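Local coordinates for diaminopimelate decarboxylase (Phaeodactylum tricornutum, PDB 7JPJ), which probably decarboxylates diaminopimelate to lysine with the help of pyridoxal 5'-phosphate, working as an obligate dimer, at residues H77-S82 / S100-E105; V94-I99 / M116-N121. One frame throughout, in Å; residues are numbered along the deposited sequence.

Contact 1: residues H77-S82 / S100-E105; sequences HVDASS and SLSTQE
Asp79 and Ala80 pair in parallel with Ser100 and Leu101, joining two neighbouring strands of the beta/alpha barrel that forms the pyridoxal-binding domain; helix 83-91 makes the crossover of this beta-alpha-beta unit. The tight part is the backbone ladder. Ser100 N reaches Val78 O at 3.1 Å, Ala80 N then takes Ser100 O at 2.8 Å, and Ser102 N closes the series on Ala80 O at 3.1 Å. On the helix side, Ala80 and Leu101 lie together against Val86. With chi1 at 170° and chi2 at 60°, Leu101 reaches CD1 toward the carbonyl carbon of Ser82, 3.7 Å away.

The face with Asp79, Ser100 and Ser102 is looser and wetter. Asp79 OD1 stays 3.7 Å from Ser102 OG, too far for a direct hydrogen bond. A water sits between the segments instead, donating to Ser81 OG and lying near Asp79 OD1 and Ser102 O as further possible acceptors. Past the ladder the two segments are held through side chains and solvent. A second water donates to Ser81 O and accepts from Gln104 N, thereby bridging the two loops. Ser82, the N-cap of helix 83-91, hydrogen-bonds through its hydroxyl to Asn405 O of the second subunit, while Ser81 packs on Lys60, the predicted cofactor lysine. Thr103 makes an ST turn beside the carbonyl of Ser81: its OG1 accepts from Glu105 N at 3.0 Å and stands 2.9 Å from Ser81 O.

Contact 2: residues V94-I99 / M116-N121; sequences VPAENI and MGVKLN
Ala96 rests its methyl on the end of helix 110-116, where Gly117 closes the helix with a Schellman motif before the chain enters barrel strand 119-122. The first shell is apolar: Ala96 CB lies 4.1 Å from Met116 CB and 3.9 Å from Val118 CG2. One residue on, Glu97 CA approaches Gly117 O, a weak CA-H...O contact. Gly117 has a phi of 119°, the positive value that turns the chain out of the helix and lays its backbone beside Ala96 and Glu97.

Outward from this packing, the bonding passes to the incoming strand. Lys119 N donates to Ile99 O at 3.3 Å, a long backbone bond. The same residue's side chain runs back along the loop: it is extended until the last torsion, where a bend (chi4 66°) turns the ammonium onto Glu97 O for a weak hydrogen bond. Its charge is not paired with the carboxylate of Glu97, whose side chain is exposed.

The next shell positions these groups. Residues 96-98 form a short 3-10 turn, kept closed by backbone hydrogen bonds from Asn98 N to Pro95 O and from Ile99 N to Ala96 O. Helix 83-91 lies behind, with Met90 touching both Ile99 and Met116 and Val86 touching Val118. Val118 has CG1 anti to its nitrogen (chi1 171°), which places that methyl 4.0 Å from Ile99 O.

Both contacts use strand 99-101 of the barrel, but on opposite edges: contact 1 ties it to strand 77-80 and contact 2 to strand 119-122. The segments alternate along the chain and probably hydrogen-bond to one another, Val78 N with Asn98 O and Leu101 N with Lys119 O, both at 2.9 Å. Contact 1 is wholly buried, near the predicted cofactor lysine and the second subunit; it is a polar contact rich in serines, with bridging waters. Contact 2 is partly exposed, at the strand-entry end of the barrel, and touches no other chain; there small apolar packing against a helix end replaces the serine-water network, with a lysine and a glutamate at its exposed side.

Contact 1: residues H77-S82 / S100-E105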
ATOM      1  N   HIS A  77      27.438  -2.687   3.419  1.00 18.66           N
ATOM      2  CA  HIS A  77      26.968  -3.879   2.732  1.00 18.36           C
ATOM      3  C   HIS A  77      25.445  -3.827   2.585  1.00 17.51           C
ATOM      4  O   HIS A  77      24.803  -2.816   2.882  1.00 17.06           O
ATOM      5  CB  HIS A  77      27.448  -5.127   3.470  1.00 19.35           C
ATOM      6  CG  HIS A  77      28.935  -5.315   3.430  1.00 20.02           C
ATOM      7  ND1 HIS A  77      29.528  -6.559   3.396  1.00 20.46           N
ATOM      8  CD2 HIS A  77      29.947  -4.416   3.418  1.00 20.28           C
ATOM      9  CE1 HIS A  77      30.842  -6.417   3.367  1.00 20.79           C
ATOM     10  NE2 HIS A  77      31.121  -5.127   3.380  1.00 20.85           N
ATOM     11  N   VAL A  78      24.846  -4.923   2.122  1.00 18.39           N
ATOM     12  CA  VAL A  78      23.425  -4.967   1.794  1.00 17.92           C
ATOM     13  C   VAL A  78      22.780  -6.142   2.520  1.00 18.05           C
ATOM     14  O   VAL A  78      23.329  -7.249   2.530  1.00 18.62           O
ATOM     15  CB  VAL A  78      23.202  -5.077   0.273  1.00 17.97           C
ATOM     16  CG1 VAL A  78      21.861  -5.726  -0.038  1.00 17.75           C
ATOM     17  CG2 VAL A  78      23.292  -3.708  -0.376  1.00 17.70           C
ATOM     18  N   ASP A  79      21.619  -5.893   3.135  1.00 19.35           N
ATOM     19  CA  ASP A  79      20.765  -6.930   3.708  1.00 19.89           C
ATOM     20  C   ASP A  79      19.511  -7.042   2.845  1.00 19.21           C
ATOM     21  O   ASP A  79      18.695  -6.114   2.801  1.00 18.26           O
ATOM     22  CB  ASP A  79      20.409  -6.608   5.159  1.00 20.05           C
ATOM     23  CG  ASP A  79      19.103  -7.257   5.606  1.00 20.14           C
ATOM     24  OD1 ASP A  79      18.917  -8.479   5.384  1.00 20.57           O
ATOM     25  OD2 ASP A  79      18.260  -6.538   6.189  1.00 19.57           O
ATOM     26  N   ALA A  80      19.354  -8.180   2.172  1.00 19.56           N
ATOM     27  CA  ALA A  80      18.280  -8.379   1.208  1.00 18.65           C
ATOM     28  C   ALA A  80      17.136  -9.171   1.828  1.00 19.51           C
ATOM     29  O   ALA A  80      17.358 -10.083   2.629  1.00 20.69           O
ATOM     30  CB  ALA A  80      18.799  -9.099  -0.037  1.00 18.29           C
ATOM     31  N   SER A  81      15.908  -8.821   1.439  1.00 19.53           N
ATOM     32  CA  SER A  81      14.706  -9.431   1.989  1.00 20.19           C
ATOM     33  C   SER A  81      14.124 -10.527   1.107  1.00 20.50           C
ATOM     34  O   SER A  81      13.168 -11.190   1.525  1.00 21.28           O
ATOM     35  CB  SER A  81      13.635  -8.362   2.222  1.00 18.84           C
ATOM     36  OG  SER A  81      14.013  -7.492   3.268  1.00 19.12           O
ATOM     37  N   SER A  82      14.654 -10.720  -0.097  1.00 19.38           N
ATOM     38  CA  SER A  82      14.170 -11.766  -0.985  1.00 19.49           C
ATOM     39  C   SER A  82      15.219 -12.007  -2.056  1.00 19.14           C
ATOM     40  O   SER A  82      16.137 -11.203  -2.242  1.00 19.03           O
ATOM     41  CB  SER A  82      12.825 -11.397  -1.626  1.00 18.44           C
ATOM     42  OG  SER A  82      12.955 -10.288  -2.500  1.00 18.03           O
ATOM     43  N   SER A 100      23.676 -10.305   2.254  1.00 19.82           N
ATOM     44  CA  SER A 100      23.156 -11.376   3.090  1.00 20.18           C
ATOM     45  C   SER A 100      21.649 -11.463   2.885  1.00 20.17           C
ATOM     46  O   SER A 100      20.974 -10.438   2.748  1.00 20.07           O
ATOM     47  CB  SER A 100      23.487 -11.150   4.571  1.00 20.37           C
ATOM     48  OG  SER A 100      22.700 -10.111   5.123  1.00 20.44           O
ATOM     49  N   LEU A 101      21.125 -12.687   2.855  1.00 20.58           N
ATOM     50  CA  LEU A 101      19.723 -12.937   2.527  1.00 20.60           C
ATOM     51  C   LEU A 101      18.982 -13.431   3.766  1.00 20.93           C
ATOM     52  O   LEU A 101      19.262 -14.523   4.273  1.00 20.97           O
ATOM     53  CB  LEU A 101      19.606 -13.947   1.387  1.00 20.47           C
ATOM     54  CG  LEU A 101      18.211 -14.493   1.080  1.00 20.74           C
ATOM     55  CD1 LEU A 101      17.256 -13.372   0.690  1.00 20.40           C
ATOM     56  CD2 LEU A 101      18.280 -15.547  -0.013  1.00 20.63           C
ATOM     57  N   SER A 102      18.039 -12.623   4.246  1.00 21.52           N
ATOM     58  CA  SER A 102      17.123 -12.998   5.319  1.00 21.63           C
ATOM     59  C   SER A 102      15.709 -12.770   4.800  1.00 22.18           C
ATOM     60  O   SER A 102      15.269 -11.622   4.676  1.00 22.04           O
ATOM     61  CB  SER A 102      17.380 -12.185   6.587  1.00 20.98           C
ATOM     62  OG  SER A 102      18.761 -11.910   6.752  1.00 20.97           O
ATOM     63  N   THR A 103      15.000 -13.856   4.496  1.00 21.42           N
ATOM     64  CA  THR A 103      13.739 -13.762   3.780  1.00 21.77           C
ATOM     65  C   THR A 103      12.699 -14.666   4.426  1.00 22.09           C
ATOM     66  O   THR A 103      13.029 -15.675   5.054  1.00 21.93           O
ATOM     67  CB  THR A 103      13.918 -14.137   2.297  1.00 21.55           C
ATOM     68  OG1 THR A 103      12.666 -14.023   1.611  1.00 21.35           O
ATOM     69  CG2 THR A 103      14.445 -15.559   2.156  1.00 21.66           C
ATOM     70  N   GLN A 104      11.430 -14.278   4.274  1.00 21.73           N
ATOM     71  CA  GLN A 104      10.316 -15.141   4.642  1.00 21.99           C
ATOM     72  C   GLN A 104      10.054 -16.218   3.600  1.00 22.29           C
ATOM     73  O   GLN A 104       9.441 -17.240   3.923  1.00 22.43           O
ATOM     74  CB  GLN A 104       9.041 -14.314   4.837  1.00 21.60           C
ATOM     75  CG  GLN A 104       9.018 -13.466   6.099  1.00 20.84           C
ATOM     76  CD  GLN A 104       8.674 -14.271   7.337  1.00 20.39           C
ATOM     77  OE1 GLN A 104       9.511 -14.996   7.870  1.00 20.36           O
ATOM     78  NE2 GLN A 104       7.436 -14.147   7.801  1.00 19.66           N
ATOM     79  N   GLU A 105      10.511 -16.012   2.366  1.00 22.26           N
ATOM     80  CA  GLU A 105      10.245 -16.910   1.243  1.00 22.19           C
ATOM     81  C   GLU A 105      11.577 -17.233   0.574  1.00 21.80           C
ATOM     82  O   GLU A 105      12.113 -16.418  -0.184  1.00 21.18           O
ATOM     83  CB  GLU A 105       9.266 -16.271   0.262  1.00 21.74           C
ATOM     84  CG  GLU A 105       9.081 -17.014  -1.049  1.00 21.24           C
ATOM     85  CD  GLU A 105       8.205 -16.246  -2.023  1.00 20.03           C
ATOM     86  OE1 GLU A 105       7.567 -15.260  -1.596  1.00 19.42           O
ATOM     87  OE2 GLU A 105       8.152 -16.625  -3.213  1.00 19.47           O
TER
HETATM   88  O   HOH W   1      15.889  -8.639   5.351  1.00 18.63           O
HETATM   89  O   HOH W   2      10.687 -11.638   3.125  1.00 19.56           O

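Contact 2: residues V94-I99 / M116-N121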
ATOM      1  N   VAL A  94      26.730  -4.237  -6.661  1.00 19.41           N
ATOM      2  CA  VAL A  94      27.104  -4.775  -5.349  1.00 19.40           C
ATOM      3  C   VAL A  94      27.627  -6.197  -5.526  1.00 20.12           C
ATOM      4  O   VAL A  94      26.932  -7.037  -6.126  1.00 20.24           O
ATOM      5  CB  VAL A  94      25.907  -4.738  -4.396  1.00 18.69           C
ATOM      6  CG1 VAL A  94      26.252  -5.410  -3.077  1.00 18.78           C
ATOM      7  CG2 VAL A  94      25.459  -3.303  -4.162  1.00 18.10           C
ATOM      8  N   PRO A  95      28.833  -6.509  -5.056  1.00 19.66           N
ATOM      9  CA  PRO A  95      29.319  -7.888  -5.148  1.00 20.46           C
ATOM     10  C   PRO A  95      28.485  -8.817  -4.283  1.00 20.27           C
ATOM     11  O   PRO A  95      27.887  -8.405  -3.286  1.00 19.63           O
ATOM     12  CB  PRO A  95      30.764  -7.796  -4.637  1.00 21.06           C
ATOM     13  CG  PRO A  95      31.119  -6.338  -4.721  1.00 20.67           C
ATOM     14  CD  PRO A  95      29.838  -5.608  -4.474  1.00 19.70           C
ATOM     15  N   ALA A  96      28.456 -10.091  -4.682  1.00 20.88           N
ATOM     16  CA  ALA A  96      27.599 -11.062  -4.008  1.00 20.85           C
ATOM     17  C   ALA A  96      27.974 -11.219  -2.539  1.00 21.47           C
ATOM     18  O   ALA A  96      27.094 -11.337  -1.678  1.00 21.73           O
ATOM     19  CB  ALA A  96      27.668 -12.407  -4.728  1.00 21.58           C
ATOM     20  N   GLU A  97      29.273 -11.216  -2.232  1.00 21.64           N
ATOM     21  CA  GLU A  97      29.727 -11.431  -0.861  1.00 22.44           C
ATOM     22  C   GLU A  97      29.265 -10.333   0.090  1.00 22.58           C
ATOM     23  O   GLU A  97      29.237 -10.554   1.306  1.00 23.15           O
ATOM     24  CB  GLU A  97      31.256 -11.536  -0.810  1.00 23.00           C
ATOM     25  CG  GLU A  97      31.900 -12.214  -2.010  1.00 23.52           C
ATOM     26  CD  GLU A  97      31.999 -11.300  -3.223  1.00 23.20           C
ATOM     27  OE1 GLU A  97      31.483 -11.682  -4.300  1.00 23.70           O
ATOM     28  OE2 GLU A  97      32.581 -10.197  -3.092  1.00 22.64           O
ATOM     29  N   ASN A  98      28.914  -9.158  -0.428  1.00 20.69           N
ATOM     30  CA  ASN A  98      28.432  -8.064   0.403  1.00 20.96           C
ATOM     31  C   ASN A  98      26.937  -8.148   0.676  1.00 20.89           C
ATOM     32  O   ASN A  98      26.397  -7.267   1.353  1.00 21.09           O
ATOM     33  CB  ASN A  98      28.757  -6.714  -0.245  1.00 20.36           C
ATOM     34  CG  ASN A  98      30.245  -6.430  -0.293  1.00 20.86           C
ATOM     35  OD1 ASN A  98      31.071  -7.342  -0.221  1.00 21.25           O
ATOM     36  ND2 ASN A  98      30.596  -5.154  -0.411  1.00 20.66           N
ATOM     37  N   ILE A  99      26.260  -9.176   0.176  1.00 19.65           N
ATOM     38  CA  ILE A  99      24.823  -9.342   0.348  1.00 19.11           C
ATOM     39  C   ILE A  99      24.578 -10.505   1.297  1.00 19.51           C
ATOM     40  O   ILE A  99      25.205 -11.563   1.167  1.00 20.32           O
ATOM     41  CB  ILE A  99      24.116  -9.578  -0.998  1.00 19.04           C
ATOM     42  CG1 ILE A  99      24.534  -8.515  -2.017  1.00 18.86           C
ATOM     43  CG2 ILE A  99      22.607  -9.584  -0.813  1.00 18.45           C
ATOM     44  CD1 ILE A  99      23.959  -8.735  -3.401  1.00 18.92           C
ATOM     45  N   MET A 116      27.358 -17.888  -5.917  1.00 25.69           N
ATOM     46  CA  MET A 116      28.041 -16.660  -6.299  1.00 26.24           C
ATOM     47  C   MET A 116      28.684 -15.942  -5.119  1.00 25.38           C
ATOM     48  O   MET A 116      29.475 -15.018  -5.337  1.00 26.18           O
ATOM     49  CB  MET A 116      27.069 -15.716  -7.008  1.00 25.80           C
ATOM     50  CG  MET A 116      26.898 -16.001  -8.487  1.00 29.28           C
ATOM     51  SD  MET A 116      25.562 -15.039  -9.229  1.00 28.26           S
ATOM     52  CE  MET A 116      24.279 -15.221  -7.994  1.00 24.61           C
ATOM     53  N   GLY A 117      28.367 -16.335  -3.887  1.00 25.92           N
ATOM     54  CA  GLY A 117      28.981 -15.725  -2.723  1.00 23.56           C
ATOM     55  C   GLY A 117      27.996 -15.053  -1.788  1.00 21.83           C
ATOM     56  O   GLY A 117      28.397 -14.356  -0.852  1.00 21.57           O
ATOM     57  N   VAL A 118      26.706 -15.251  -2.028  1.00 22.75           N
ATOM     58  CA  VAL A 118      25.673 -14.671  -1.177  1.00 21.39           C
ATOM     59  C   VAL A 118      25.578 -15.479   0.109  1.00 20.91           C
ATOM     60  O   VAL A 118      25.400 -16.702   0.078  1.00 21.10           O
ATOM     61  CB  VAL A 118      24.322 -14.631  -1.908  1.00 20.87           C
ATOM     62  CG1 VAL A 118      23.209 -14.243  -0.948  1.00 19.73           C
ATOM     63  CG2 VAL A 118      24.385 -13.667  -3.084  1.00 21.55           C
ATOM     64  N   LYS A 119      25.697 -14.795   1.244  1.00 21.97           N
ATOM     65  CA  LYS A 119      25.574 -15.442   2.543  1.00 21.52           C
ATOM     66  C   LYS A 119      24.104 -15.566   2.923  1.00 20.73           C
ATOM     67  O   LYS A 119      23.355 -14.586   2.860  1.00 20.31           O
ATOM     68  CB  LYS A 119      26.335 -14.647   3.604  1.00 21.84           C
ATOM     69  CG  LYS A 119      27.788 -14.366   3.244  1.00 22.93           C
ATOM     70  CD  LYS A 119      28.519 -13.694   4.389  1.00 23.55           C
ATOM     71  CE  LYS A 119      30.005 -13.552   4.095  1.00 24.90           C
ATOM     72  NZ  LYS A 119      30.273 -12.623   2.964  1.00 25.30           N
ATOM     73  N   LEU A 120      23.691 -16.768   3.312  1.00 21.02           N
ATOM     74  CA  LEU A 120      22.300 -17.040   3.647  1.00 20.73           C
ATOM     75  C   LEU A 120      22.128 -17.137   5.157  1.00 20.78           C
ATOM     76  O   LEU A 120      22.888 -17.838   5.833  1.00 21.31           O
ATOM     77  CB  LEU A 120      21.819 -18.334   2.988  1.00 21.27           C
ATOM     78  CG  LEU A 120      20.420 -18.780   3.425  1.00 21.22           C
ATOM     79  CD1 LEU A 120      19.368 -17.778   2.970  1.00 20.93           C
ATOM     80  CD2 LEU A 120      20.097 -20.173   2.912  1.00 22.04           C
ATOM     81  N   ASN A 121      21.129 -16.431   5.678  1.00 21.03           N
ATOM     82  CA  ASN A 121      20.695 -16.579   7.062  1.00 21.96           C
ATOM     83  C   ASN A 121      19.413 -17.404   7.052  1.00 22.19           C
ATOM     84  O   ASN A 121      18.362 -16.923   6.619  1.00 22.01           O
ATOM     85  CB  ASN A 121      20.471 -15.220   7.722  1.00 22.42           C
ATOM     86  CG  ASN A 121      21.763 -14.456   7.946  1.00 22.64           C
ATOM     87  OD1 ASN A 121      22.845 -15.044   8.012  1.00 22.78           O
ATOM     88  ND2 ASN A 121      21.658 -13.137   8.061  1.00 22.84           N
TER